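Local coordinates for chitinase (Chromobacterium violaceum, PDB 4TXG), which probably binds chitin and hydrolyses its glycosidic bonds, at residues A172-D177 with P216-A221; V279-T284 with N332-S337; V699-P704 with D733-S738. All coordinates share one frame; numbering follows the deposited sequence.

Interactions 1 and 2 both join loops of the family 18 catalytic region, whereas interaction 3 joins neighbouring strands of a sheet in the Chitinase C region. The nearest atoms of interactions 1 and 2 are about 33 Å apart. Interaction 3 lies on the opposite side of the chain's centre from interaction 1. Both loop contacts are partly buried, but their chemistry differs: interaction 1 rests on small van der Waals contacts, while in interaction 2 an arginine grips a backbone carbonyl with two nitrogens, and a serine makes a doubtfully short bond to another. Interaction 3 is buried and held chiefly by strand-to-strand backbone bonds, with two waters at its loop end.

Interaction 1: residues A172-D177 with P216-A221; sequences AYLASD and PGVAGA. With CS (cesium ion), chain N.
Where L174 and S176 meet V218, G220 and A221, flat groups act from behind the contact, inside 172-177. One face of the Y173 ring is covered by D177 CB, 3.8 Å above the plane and displaced toward the rim. The D177 carboxylate in turn receives L174 N: OD2 lies 2.8 Å from that nitrogen, approached on its anti side and 23° out of the carboxylate plane. D177 N answers with a bond to L174 O, so two bonds between the same two residues set the shape of this turn and fix the backbone from which L174 and S176 reach out. L174 and V218 approach tip to tip, with L174 CD1 4.2 Å from V218 CG1. The same methyl also meets A221 CB at 4.1 Å, so this one methyl makes both apolar contacts between the segments. S176 supplies the second point of contact: its CB lies 3.2 Å from G220 O. With chi1 at 52°, OG sits between the backbone N and carbonyl carbon and comes to 3.9 Å from A221 CB. G220 O is satisfied elsewhere, by the hydroxyl of Y239. Residues V218 to A221 form a type II turn closed by A221 N to V218 O, and G220 occupies its third position with a positive phi of 92°, as is usual there. The carbonyl O of S176 also binds a cesium ion at 3.3 Å, together with I178 O and two waters. The first segment lies in the loop joining the parallel strands 155-161 and 185-193 of the family 18 TIM barrel, and the second precedes helix 231-242. That helix backs both loops, with L235 touching A175 and A221, L236 touching A175, and Y239 touching S176.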
loop_
_atom_site.group_PDB
_atom_site.type_symbol
_atom_site.label_atom_id
_atom_site.label_comp_id
_atom_site.label_asym_id
_atom_site.label_seq_id
_atom_site.Cartn_x
_atom_site.Cartn_y
_atom_site.Cartn_z
ATOM N N ALA A 172 -2.772 -14.965 22.174
ATOM C CA ALA A 172 -1.627 -15.087 21.281
ATOM C C ALA A 172 -2.093 -15.365 19.868
ATOM O O ALA A 172 -3.136 -15.979 19.655
ATOM C CB ALA A 172 -0.688 -16.200 21.755
ATOM N N TYR A 173 -1.313 -14.902 18.901
ATOM C CA TYR A 173 -1.494 -15.319 17.524
ATOM C C TYR A 173 -0.122 -15.652 16.977
ATOM O O TYR A 173 0.693 -14.764 16.737
ATOM C CB TYR A 173 -2.176 -14.237 16.689
ATOM C CG TYR A 173 -2.583 -14.727 15.319
ATOM C CD1 TYR A 173 -1.695 -14.685 14.252
ATOM C CD2 TYR A 173 -3.853 -15.249 15.097
ATOM C CE1 TYR A 173 -2.066 -15.140 12.994
ATOM C CE2 TYR A 173 -4.235 -15.709 13.843
ATOM C CZ TYR A 173 -3.337 -15.645 12.795
ATOM O OH TYR A 173 -3.722 -16.096 11.549
ATOM N N LEU A 174 0.124 -16.946 16.806
ATOM C CA LEU A 174 1.444 -17.452 16.450
ATOM C C LEU A 174 1.491 -17.866 14.991
ATOM O O LEU A 174 0.455 -17.944 14.326
ATOM C CB LEU A 174 1.802 -18.641 17.339
ATOM C CG LEU A 174 1.686 -18.358 18.840
ATOM C CD1 LEU A 174 2.160 -19.580 19.618
ATOM C CD2 LEU A 174 2.498 -17.112 19.207
ATOM N N ALA A 175 2.694 -18.128 14.486
ATOM C CA ALA A 175 2.844 -18.461 13.069
ATOM C C ALA A 175 2.098 -19.759 12.757
ATOM O O ALA A 175 1.663 -19.993 11.628
ATOM C CB ALA A 175 4.329 -18.571 12.698
ATOM N N SER A 176 1.916 -20.584 13.781
ATOM C CA SER A 176 1.175 -21.829 13.637
ATOM C C SER A 176 -0.338 -21.624 13.530
ATOM O O SER A 176 -1.055 -22.558 13.185
ATOM C CB SER A 176 1.492 -22.759 14.815
ATOM O OG SER A 176 1.302 -22.092 16.050
ATOM N N ASP A 177 -0.820 -20.411 13.819
ATOM C CA ASP A 177 -2.250 -20.089 13.728
ATOM C C ASP A 177 -2.655 -19.533 12.364
ATOM O O ASP A 177 -3.845 -19.358 12.075
ATOM C CB ASP A 177 -2.633 -19.074 14.813
ATOM C CG ASP A 177 -2.430 -19.622 16.215
ATOM O OD1 ASP A 177 -2.832 -20.776 16.449
ATOM O OD2 ASP A 177 -1.856 -18.914 17.072
ATOM N N PRO A 216 6.293 -23.475 24.895
ATOM C CA PRO A 216 6.204 -24.839 25.424
ATOM C C PRO A 216 4.760 -25.256 25.593
ATOM O O PRO A 216 3.974 -24.477 26.129
ATOM C CB PRO A 216 6.900 -24.741 26.786
ATOM C CG PRO A 216 7.764 -23.542 26.690
ATOM C CD PRO A 216 7.043 -22.587 25.798
ATOM N N GLY A 217 4.413 -26.447 25.116
ATOM C CA GLY A 217 3.087 -26.991 25.335
ATOM C C GLY A 217 2.029 -26.532 24.354
ATOM O O GLY A 217 0.908 -27.035 24.375
ATOM N N VAL A 218 2.368 -25.577 23.495
ATOM C CA VAL A 218 1.433 -25.142 22.466
ATOM C C VAL A 218 1.572 -26.024 21.225
ATOM O O VAL A 218 2.596 -25.995 20.530
ATOM C CB VAL A 218 1.646 -23.664 22.094
ATOM C CG1 VAL A 218 0.691 -23.238 20.971
ATOM C CG2 VAL A 218 1.478 -22.782 23.326
ATOM N N ALA A 219 0.537 -26.817 20.962
ATOM C CA ALA A 219 0.552 -27.755 19.848
ATOM C C ALA A 219 0.689 -27.023 18.522
ATOM O O ALA A 219 -0.029 -26.056 18.257
ATOM C CB ALA A 219 -0.704 -28.609 19.856
ATOM N N GLY A 220 1.627 -27.478 17.699
ATOM C CA GLY A 220 1.876 -26.857 16.412
ATOM C C GLY A 220 2.938 -25.774 16.447
ATOM O O GLY A 220 3.373 -25.299 15.396
ATOM N N ALA A 221 3.364 -25.378 17.645
ATOM C CA ALA A 221 4.343 -24.292 17.773
ATOM C C ALA A 221 5.725 -24.798 18.191
ATOM O O ALA A 221 6.570 -24.016 18.630
ATOM C CB ALA A 221 3.849 -23.247 18.769
HETATM CS CS CS N . -3.225 -23.608 10.981
HETATM O O HOH W 1 -1.467 -25.451 12.801
HETATM O O HOH W 2 -1.425 -25.189 9.235
#

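Interaction 2: residues V279-T284 with N332-S337; sequences VNADGT and NARLGS
R334 takes hold of V279 O side-on with two nitrogens: NE is 2.9 Å from it, and NH2 makes a longer, more bent bond at 3.3 Å. The oxygen lies within 8° of the guanidinium plane, yet both donors approach from one face of the carbonyl plane, NE 45° out of it. The chain is extended from CG to NE (chi3 168°), which carries the guanidinium past V279 CB to V279 O. NH1 is held by F330 O, which helps fix the group's rotation. A second polar link runs from S337 OG to G283 O on a carbonyl lone pair; its 2.5 Å length is doubtfully short. G283 belongs to a type I turn, N280 to G283, between helices 273-278 and 287-304. G283 N closes the turn on N280 O; overlapping it, D282 OD1 accepts from T284 N in an Asx turn, and from T284 OG1 as well. In apolar contact, the V279 and R334 side chains lie alongside one another, running in opposite senses, with V279 CG1 3.7 Å from R334 CG. This methyl also touches S337 CB at 3.6 Å. A water donates to A333 O at 2.7 Å and, weakly, to A281 O.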
loop_
_atom_site.group_PDB
_atom_site.type_symbol
_atom_site.label_atom_id
_atom_site.label_comp_id
_atom_site.label_asym_id
_atom_site.label_seq_id
_atom_site.Cartn_x
_atom_site.Cartn_y
_atom_site.Cartn_z
ATOM N N VAL A 279 18.189 10.107 3.389
ATOM C CA VAL A 279 18.523 11.504 3.093
ATOM C C VAL A 279 19.398 12.066 4.204
ATOM O O VAL A 279 19.030 12.014 5.377
ATOM C CB VAL A 279 17.247 12.384 2.927
ATOM C CG1 VAL A 279 17.614 13.858 2.682
ATOM C CG2 VAL A 279 16.365 11.861 1.777
ATOM N N ASN A 280 20.572 12.573 3.836
ATOM C CA ASN A 280 21.449 13.238 4.797
ATOM C C ASN A 280 20.802 14.486 5.374
ATOM O O ASN A 280 19.880 15.044 4.790
ATOM C CB ASN A 280 22.777 13.627 4.141
ATOM C CG ASN A 280 23.569 12.430 3.674
ATOM O OD1 ASN A 280 23.757 11.471 4.420
ATOM N ND2 ASN A 280 24.055 12.489 2.437
ATOM N N ALA A 281 21.317 14.947 6.506
ATOM C CA ALA A 281 20.784 16.141 7.140
ATOM C C ALA A 281 20.892 17.378 6.241
ATOM O O ALA A 281 20.144 18.340 6.425
ATOM C CB ALA A 281 21.496 16.388 8.463
ATOM N N ASP A 282 21.800 17.356 5.263
ATOM C CA ASP A 282 21.962 18.509 4.370
ATOM C C ASP A 282 21.092 18.443 3.118
ATOM O O ASP A 282 21.223 19.274 2.214
ATOM C CB ASP A 282 23.440 18.674 3.972
ATOM C CG ASP A 282 23.945 17.563 3.054
ATOM O OD1 ASP A 282 23.194 16.615 2.748
ATOM O OD2 ASP A 282 25.130 17.630 2.662
ATOM N N GLY A 283 20.220 17.445 3.049
ATOM C CA GLY A 283 19.285 17.357 1.948
ATOM C C GLY A 283 19.727 16.493 0.781
ATOM O O GLY A 283 18.926 16.231 -0.118
ATOM N N THR A 284 20.988 16.060 0.770
ATOM C CA THR A 284 21.428 15.153 -0.291
ATOM C C THR A 284 21.047 13.711 0.031
ATOM O O THR A 284 20.840 13.354 1.188
ATOM C CB THR A 284 22.946 15.220 -0.521
ATOM O OG1 THR A 284 23.636 14.922 0.704
ATOM C CG2 THR A 284 23.356 16.607 -1.008
ATOM N N ASN A 332 10.305 16.880 8.270
ATOM C CA ASN A 332 10.063 18.234 7.786
ATOM C C ASN A 332 11.347 18.928 7.308
ATOM O O ASN A 332 11.297 19.858 6.504
ATOM C CB ASN A 332 9.359 19.059 8.871
ATOM C CG ASN A 332 7.898 18.666 9.042
ATOM O OD1 ASN A 332 7.304 18.045 8.155
ATOM N ND2 ASN A 332 7.308 19.029 10.182
ATOM N N ALA A 333 12.499 18.457 7.775
ATOM C CA ALA A 333 13.771 19.015 7.344
ATOM C C ALA A 333 14.218 18.448 5.989
ATOM O O ALA A 333 15.196 18.909 5.406
ATOM C CB ALA A 333 14.844 18.753 8.412
ATOM N N ARG A 334 13.489 17.461 5.486
ATOM C CA ARG A 334 13.909 16.730 4.295
ATOM C C ARG A 334 12.866 16.737 3.175
ATOM O O ARG A 334 13.020 16.013 2.197
ATOM C CB ARG A 334 14.226 15.269 4.659
ATOM C CG ARG A 334 15.496 15.069 5.471
ATOM C CD ARG A 334 15.504 13.669 6.109
ATOM N NE ARG A 334 16.815 13.341 6.666
ATOM C CZ ARG A 334 17.269 13.789 7.836
ATOM N NH1 ARG A 334 16.516 14.588 8.588
ATOM N NH2 ARG A 334 18.483 13.445 8.252
ATOM N N LEU A 335 11.815 17.540 3.311
ATOM C CA LEU A 335 10.656 17.422 2.418
ATOM C C LEU A 335 11.029 17.423 0.936
ATOM O O LEU A 335 10.525 16.601 0.167
ATOM C CB LEU A 335 9.653 18.541 2.683
ATOM C CG LEU A 335 9.055 18.588 4.092
ATOM C CD1 LEU A 335 8.139 19.801 4.230
ATOM C CD2 LEU A 335 8.317 17.283 4.437
ATOM N N GLY A 336 11.927 18.320 0.543
ATOM C CA GLY A 336 12.282 18.453 -0.862
ATOM C C GLY A 336 13.148 17.335 -1.418
ATOM O O GLY A 336 13.345 17.234 -2.634
ATOM N N SER A 337 13.668 16.500 -0.522
ATOM C CA SER A 337 14.627 15.463 -0.880
ATOM C C SER A 337 14.076 14.053 -0.774
ATOM O O SER A 337 14.702 13.113 -1.254
ATOM C CB SER A 337 15.857 15.551 0.022
ATOM O OG SER A 337 16.452 16.828 -0.075
HETATM O O HOH W 3 17.582 19.138 4.233
#

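Interaction 3: residues V699-P704 with D733-S738; sequences VPTSAP and DFNRVS. With CS (cesium ion), chain G.
V699 and N735 form an antiparallel hydrogen-bonded pair, with V699 N 3.0 Å from N735 O and N735 N 2.8 Å from V699 O, and the pairing runs on through the non-hydrogen-bonded pair P700 and F734 to T701 N, 3.1 Å from D733 O. The strands are 694-700 and 734-740, neighbours in a six-stranded mixed sheet. Along it, V699 CG2 meets V737 CG2 at 3.7 Å, the two side chains crossing at a slant. The F734 ring turns its edge to the V699-P700 peptide, while D733 CB covers one face, 3.6 Å above the plane. F734 O, at 3.0 Å, binds a cesium ion together with S719 OG and a water. N735 CG lies anti to its carbonyl carbon (chi1 -62°), which brings the amide beside T701 CG2, 3.8 Å from ND2, while T701 OG1 bonds to G732 O. The amide is held at both ends: OD1 accepts from H722 N, and ND2 donates to two waters. Both waters donate to A703 O, and one also to P700 O. Within the turn, S702 O accepts from W443 NE1. Where the strands part, then, water carries the polar pairing from N735 to the carbonyls of the P700-A703 turn.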
loop_
_atom_site.group_PDB
_atom_site.type_symbol
_atom_site.label_atom_id
_atom_site.label_comp_id
_atom_site.label_asym_id
_atom_site.label_seq_id
_atom_site.Cartn_x
_atom_site.Cartn_y
_atom_site.Cartn_z
ATOM N N VAL A 699 -2.990 8.682 -18.999
ATOM C CA VAL A 699 -3.012 9.263 -17.665
ATOM C C VAL A 699 -4.074 8.521 -16.858
ATOM O O VAL A 699 -5.193 8.348 -17.343
ATOM C CB VAL A 699 -3.317 10.775 -17.736
ATOM C CG1 VAL A 699 -3.379 11.401 -16.346
ATOM C CG2 VAL A 699 -2.253 11.463 -18.594
ATOM N N PRO A 700 -3.730 8.054 -15.647
ATOM C CA PRO A 700 -4.757 7.307 -14.905
ATOM C C PRO A 700 -5.951 8.194 -14.561
ATOM O O PRO A 700 -5.807 9.411 -14.427
ATOM C CB PRO A 700 -4.024 6.852 -13.640
ATOM C CG PRO A 700 -2.926 7.882 -13.451
ATOM C CD PRO A 700 -2.497 8.249 -14.864
ATOM N N THR A 701 -7.119 7.577 -14.436
ATOM C CA THR A 701 -8.357 8.303 -14.175
ATOM C C THR A 701 -8.477 8.802 -12.733
ATOM O O THR A 701 -9.520 9.312 -12.338
ATOM C CB THR A 701 -9.573 7.417 -14.479
ATOM O OG1 THR A 701 -9.393 6.146 -13.834
ATOM C CG2 THR A 701 -9.727 7.209 -15.997
ATOM N N SER A 702 -7.422 8.624 -11.946
ATOM C CA SER A 702 -7.344 9.258 -10.633
ATOM C C SER A 702 -7.404 10.782 -10.772
ATOM O O SER A 702 -7.902 11.471 -9.876
ATOM C CB SER A 702 -6.058 8.826 -9.896
ATOM O OG SER A 702 -4.897 9.081 -10.691
ATOM N N ALA A 703 -6.920 11.305 -11.902
ATOM C CA ALA A 703 -7.037 12.738 -12.185
ATOM C C ALA A 703 -8.191 12.957 -13.131
ATOM O O ALA A 703 -8.408 12.155 -14.045
ATOM C CB ALA A 703 -5.746 13.293 -12.790
ATOM N N PRO A 704 -8.944 14.042 -12.919
ATOM C CA PRO A 704 -10.046 14.399 -13.817
ATOM C C PRO A 704 -9.553 14.568 -15.246
ATOM O O PRO A 704 -8.396 14.915 -15.464
ATOM C CB PRO A 704 -10.551 15.731 -13.255
ATOM C CG PRO A 704 -10.078 15.773 -11.853
ATOM C CD PRO A 704 -8.814 14.980 -11.789
ATOM N N ASP A 733 -9.840 2.890 -16.839
ATOM C CA ASP A 733 -8.477 2.983 -16.316
ATOM C C ASP A 733 -7.750 4.271 -16.723
ATOM O O ASP A 733 -7.042 4.874 -15.908
ATOM C CB ASP A 733 -7.634 1.794 -16.796
ATOM C CG ASP A 733 -8.058 0.471 -16.181
ATOM O OD1 ASP A 733 -8.799 0.470 -15.177
ATOM O OD2 ASP A 733 -7.619 -0.582 -16.698
ATOM N N PHE A 734 -7.888 4.670 -17.985
ATOM C CA PHE A 734 -7.061 5.761 -18.489
ATOM C C PHE A 734 -7.805 6.792 -19.292
ATOM O O PHE A 734 -8.749 6.486 -20.021
ATOM C CB PHE A 734 -5.929 5.211 -19.360
ATOM C CG PHE A 734 -5.055 4.224 -18.653
ATOM C CD1 PHE A 734 -4.246 4.633 -17.604
ATOM C CD2 PHE A 734 -5.051 2.889 -19.027
ATOM C CE1 PHE A 734 -3.427 3.724 -16.950
ATOM C CE2 PHE A 734 -4.246 1.965 -18.363
ATOM C CZ PHE A 734 -3.434 2.380 -17.330
ATOM N N ASN A 735 -7.331 8.023 -19.162
ATOM C CA ASN A 735 -7.657 9.074 -20.105
ATOM C C ASN A 735 -6.454 9.251 -21.021
ATOM O O ASN A 735 -5.384 9.655 -20.561
ATOM C CB ASN A 735 -7.978 10.376 -19.372
ATOM C CG ASN A 735 -9.186 10.250 -18.477
ATOM O OD1 ASN A 735 -10.217 9.726 -18.890
ATOM N ND2 ASN A 735 -9.063 10.721 -17.238
ATOM N N ARG A 736 -6.602 8.939 -22.301
ATOM C CA ARG A 736 -5.454 9.074 -23.188
ATOM C C ARG A 736 -5.309 10.517 -23.637
ATOM O O ARG A 736 -6.268 11.147 -24.070
ATOM C CB ARG A 736 -5.559 8.144 -24.394
ATOM C CG ARG A 736 -4.237 8.060 -25.161
ATOM C CD ARG A 736 -4.102 6.782 -25.979
ATOM N NE ARG A 736 -2.761 6.698 -26.559
ATOM C CZ ARG A 736 -1.702 6.207 -25.922
ATOM N NH1 ARG A 736 -1.811 5.744 -24.675
ATOM N NH2 ARG A 736 -0.526 6.181 -26.534
ATOM N N VAL A 737 -4.087 11.024 -23.524
ATOM C CA VAL A 737 -3.768 12.425 -23.779
ATOM C C VAL A 737 -2.966 12.538 -25.070
ATOM O O VAL A 737 -2.208 11.632 -25.398
ATOM C CB VAL A 737 -2.973 13.004 -22.590
ATOM C CG1 VAL A 737 -2.255 14.293 -22.957
ATOM C CG2 VAL A 737 -3.900 13.196 -21.403
ATOM N N SER A 738 -3.166 13.624 -25.811
ATOM C CA SER A 738 -2.372 13.908 -26.999
ATOM C C SER A 738 -1.760 15.297 -26.902
ATOM O O SER A 738 -2.425 16.258 -26.521
ATOM C CB SER A 738 -3.224 13.808 -28.263
ATOM O OG SER A 738 -2.570 14.394 -29.381
HETATM CS CS CS G . -9.324 5.352 -22.794
HETATM O O HOH W 4 -6.720 11.544 -16.098
HETATM O O HOH W 5 -10.785 10.700 -14.660
HETATM O O HOH W 6 -6.237 4.523 -23.337
#